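Local coordinates for protein trichothecene 15-O-acetyltransferase TRI3 (Fusarium sporotrichioides, PDB 3FOT) that acetylates the C-15 hydroxyl of trichothecene intermediates in the biosynthesis of mycotoxins such as T-2 toxin, at residues S307-Q311 against L435-D439. Sequence-based numbering, arbitrary orientation.
Sequences SHLTQ and LFISD
F436 carries most of this contact, pressing its ring against S307, T310 and Q311 on one side of the helix. Its CG is anti to the backbone N (chi1 177°), and the side chain reaches across toward the helix. The CG2 methyl of T310 meets the ring obliquely, 3.5 Å from CE1 of F436, and the two side chains cross at about a right angle. T310 OG1 turns back to its own helix and hydrogen-bonds to the carbonyl O of I306. On the other flank of the ring, CE2 of F436 lies 3.5 Å from the carbonyl O of S307. That oxygen already accepts the helical bond from Q311 N. The Q311 chain bends at chi2 (69°), which brings its amide over to the base of F436, with Q311 OE1 3.6 Å from F436 CB. The amide plane is tilted 65° from the ring. A water joins the same pair: it donates to Q311 OE1 at 2.7 Å and accepts from F436 N at 2.9 Å. Two residues on, S438 also faces the helix. Its OG and S307 OG share a hydrogen bond of 2.7 Å at the more exposed end of the contact. Helix and strand run nearly antiparallel, with segment axes 9.3 Å apart. The strand is an outermost member of a mixed four-stranded sheet and pairs in parallel with strand 477-483, whose L480 touches both T310 and F436. On the helix, L309 packs against helices 286-299 and 379-401. Helix 306-321 thus lies between these helices and the sheet, an alpha/beta layering consistent with the BAHD acyltransferase fold, away from substrate-binding H414.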
ATOM      1  N   SER A 307      -4.142  15.580   1.385  1.00 13.13           N
ATOM      2  CA  SER A 307      -4.050  14.731   0.182  1.00 13.92           C
ATOM      3  C   SER A 307      -4.464  15.493  -1.101  1.00 13.57           C
ATOM      4  O   SER A 307      -3.836  15.337  -2.169  1.00 12.96           O
ATOM      5  CB  SER A 307      -4.935  13.499   0.340  1.00 14.28           C
ATOM      6  OG  SER A 307      -4.334  12.575   1.200  1.00 18.14           O
ATOM      7  N   HIS A 308      -5.521  16.299  -1.002  1.00 12.93           N
ATOM      8  CA  HIS A 308      -5.916  17.178  -2.115  1.00 12.40           C
ATOM      9  C   HIS A 308      -4.777  18.128  -2.442  1.00 12.07           C
ATOM     10  O   HIS A 308      -4.412  18.307  -3.601  1.00 11.85           O
ATOM     11  CB  HIS A 308      -7.156  18.004  -1.767  1.00 12.93           C
ATOM     12  CG  HIS A 308      -8.386  17.185  -1.550  1.00 15.20           C
ATOM     13  ND1 HIS A 308      -9.237  17.397  -0.490  1.00 17.36           N
ATOM     14  CD2 HIS A 308      -8.919  16.166  -2.264  1.00 18.33           C
ATOM     15  CE1 HIS A 308     -10.247  16.549  -0.559  1.00 18.56           C
ATOM     16  NE2 HIS A 308     -10.077  15.785  -1.624  1.00 18.36           N
ATOM     17  N   LEU A 309      -4.225  18.746  -1.404  1.00 10.99           N
ATOM     18  CA  LEU A 309      -3.152  19.725  -1.588  1.00 10.56           C
ATOM     19  C   LEU A 309      -1.933  19.081  -2.232  1.00 10.25           C
ATOM     20  O   LEU A 309      -1.286  19.680  -3.087  1.00  9.42           O
ATOM     21  CB  LEU A 309      -2.763  20.360  -0.255  1.00  9.89           C
ATOM     22  CG  LEU A 309      -1.669  21.422  -0.464  1.00  9.94           C
ATOM     23  CD1 LEU A 309      -2.236  22.632  -1.242  1.00  8.62           C
ATOM     24  CD2 LEU A 309      -1.038  21.871   0.846  1.00 14.07           C
ATOM     25  N   THR A 310      -1.606  17.864  -1.797  1.00  9.76           N
ATOM     26  CA  THR A 310      -0.480  17.160  -2.396  1.00  9.79           C
ATOM     27  C   THR A 310      -0.722  16.914  -3.893  1.00  9.30           C
ATOM     28  O   THR A 310       0.163  17.110  -4.716  1.00  8.47           O
ATOM     29  CB  THR A 310      -0.152  15.837  -1.657  1.00 10.61           C
ATOM     30  OG1 THR A 310       0.066  16.133  -0.274  1.00 11.01           O
ATOM     31  CG2 THR A 310       1.100  15.202  -2.211  1.00 11.56           C
ATOM     32  N   GLN A 311      -1.916  16.456  -4.229  1.00  9.65           N
ATOM     33  CA  GLN A 311      -2.243  16.238  -5.636  1.00 10.24           C
ATOM     34  C   GLN A 311      -2.140  17.547  -6.452  1.00  9.64           C
ATOM     35  O   GLN A 311      -1.682  17.540  -7.607  1.00  8.93           O
ATOM     36  CB  GLN A 311      -3.629  15.584  -5.760  1.00 10.76           C
ATOM     37  CG  GLN A 311      -4.119  15.416  -7.203  1.00 11.23           C
ATOM     38  CD  GLN A 311      -3.344  14.382  -7.997  1.00 12.21           C
ATOM     39  OE1 GLN A 311      -3.802  13.232  -8.135  1.00 13.19           O
ATOM     40  NE2 GLN A 311      -2.185  14.781  -8.546  1.00 10.12           N
ATOM     41  N   LEU A 435       1.577   9.645 -10.765  1.00 13.01           N
ATOM     42  CA  LEU A 435       0.359   9.187 -10.130  1.00 13.44           C
ATOM     43  C   LEU A 435       0.453   9.455  -8.625  1.00 13.21           C
ATOM     44  O   LEU A 435       1.505   9.254  -8.027  1.00 13.62           O
ATOM     45  CB  LEU A 435       0.157   7.686 -10.376  1.00 13.70           C
ATOM     46  CG  LEU A 435      -1.106   7.071  -9.725  1.00 13.48           C
ATOM     47  CD1 LEU A 435      -2.383   7.556 -10.427  1.00 16.03           C
ATOM     48  CD2 LEU A 435      -1.018   5.555  -9.742  1.00 15.47           C
ATOM     49  N   PHE A 436      -0.644   9.923  -8.038  1.00 13.97           N
ATOM     50  CA  PHE A 436      -0.700  10.120  -6.586  1.00 14.60           C
ATOM     51  C   PHE A 436      -1.480   9.012  -5.879  1.00 15.28           C
ATOM     52  O   PHE A 436      -2.586   8.647  -6.302  1.00 14.90           O
ATOM     53  CB  PHE A 436      -1.344  11.474  -6.272  1.00 14.64           C
ATOM     54  CG  PHE A 436      -1.501  11.733  -4.802  1.00 14.87           C
ATOM     55  CD1 PHE A 436      -0.372  11.875  -3.984  1.00 15.73           C
ATOM     56  CD2 PHE A 436      -2.768  11.820  -4.231  1.00 16.93           C
ATOM     57  CE1 PHE A 436      -0.507  12.105  -2.595  1.00 14.78           C
ATOM     58  CE2 PHE A 436      -2.905  12.052  -2.844  1.00 17.76           C
ATOM     59  CZ  PHE A 436      -1.760  12.194  -2.039  1.00 16.06           C
ATOM     60  N   ILE A 437      -0.886   8.496  -4.797  1.00 16.46           N
ATOM     61  CA  ILE A 437      -1.529   7.514  -3.942  1.00 17.79           C
ATOM     62  C   ILE A 437      -1.491   8.040  -2.514  1.00 18.18           C
ATOM     63  O   ILE A 437      -0.414   8.327  -1.987  1.00 18.37           O
ATOM     64  CB  ILE A 437      -0.835   6.127  -4.001  1.00 18.30           C
ATOM     65  CG1 ILE A 437      -0.679   5.643  -5.445  1.00 18.65           C
ATOM     66  CG2 ILE A 437      -1.644   5.141  -3.182  1.00 18.91           C
ATOM     67  CD1 ILE A 437       0.754   5.810  -6.010  1.00 21.01           C
ATOM     68  N   SER A 438      -2.660   8.218  -1.907  1.00 19.32           N
ATOM     69  CA  SER A 438      -2.715   8.602  -0.506  1.00 19.92           C
ATOM     70  C   SER A 438      -2.824   7.361   0.395  1.00 19.60           C
ATOM     71  O   SER A 438      -3.760   6.554   0.265  1.00 18.69           O
ATOM     72  CB  SER A 438      -3.888   9.547  -0.259  1.00 20.69           C
ATOM     73  OG  SER A 438      -3.900   9.952   1.097  1.00 25.68           O
ATOM     74  N   ASP A 439      -1.855   7.212   1.297  1.00 19.03           N
ATOM     75  CA  ASP A 439      -1.852   6.120   2.281  1.00 19.18           C
ATOM     76  C   ASP A 439      -2.505   6.523   3.621  1.00 18.92           C
ATOM     77  O   ASP A 439      -2.817   5.657   4.453  1.00 18.86           O
ATOM     78  CB  ASP A 439      -0.425   5.639   2.533  1.00 19.16           C
ATOM     79  CG  ASP A 439       0.169   4.880   1.352  1.00 21.88           C
ATOM     80  OD1 ASP A 439      -0.558   4.096   0.705  1.00 22.83           O
ATOM     81  OD2 ASP A 439       1.384   5.047   1.089  1.00 24.30           O
TER
HETATM   82  O   HOH W   1      -2.942  11.060  -9.432  1.00 17.34           O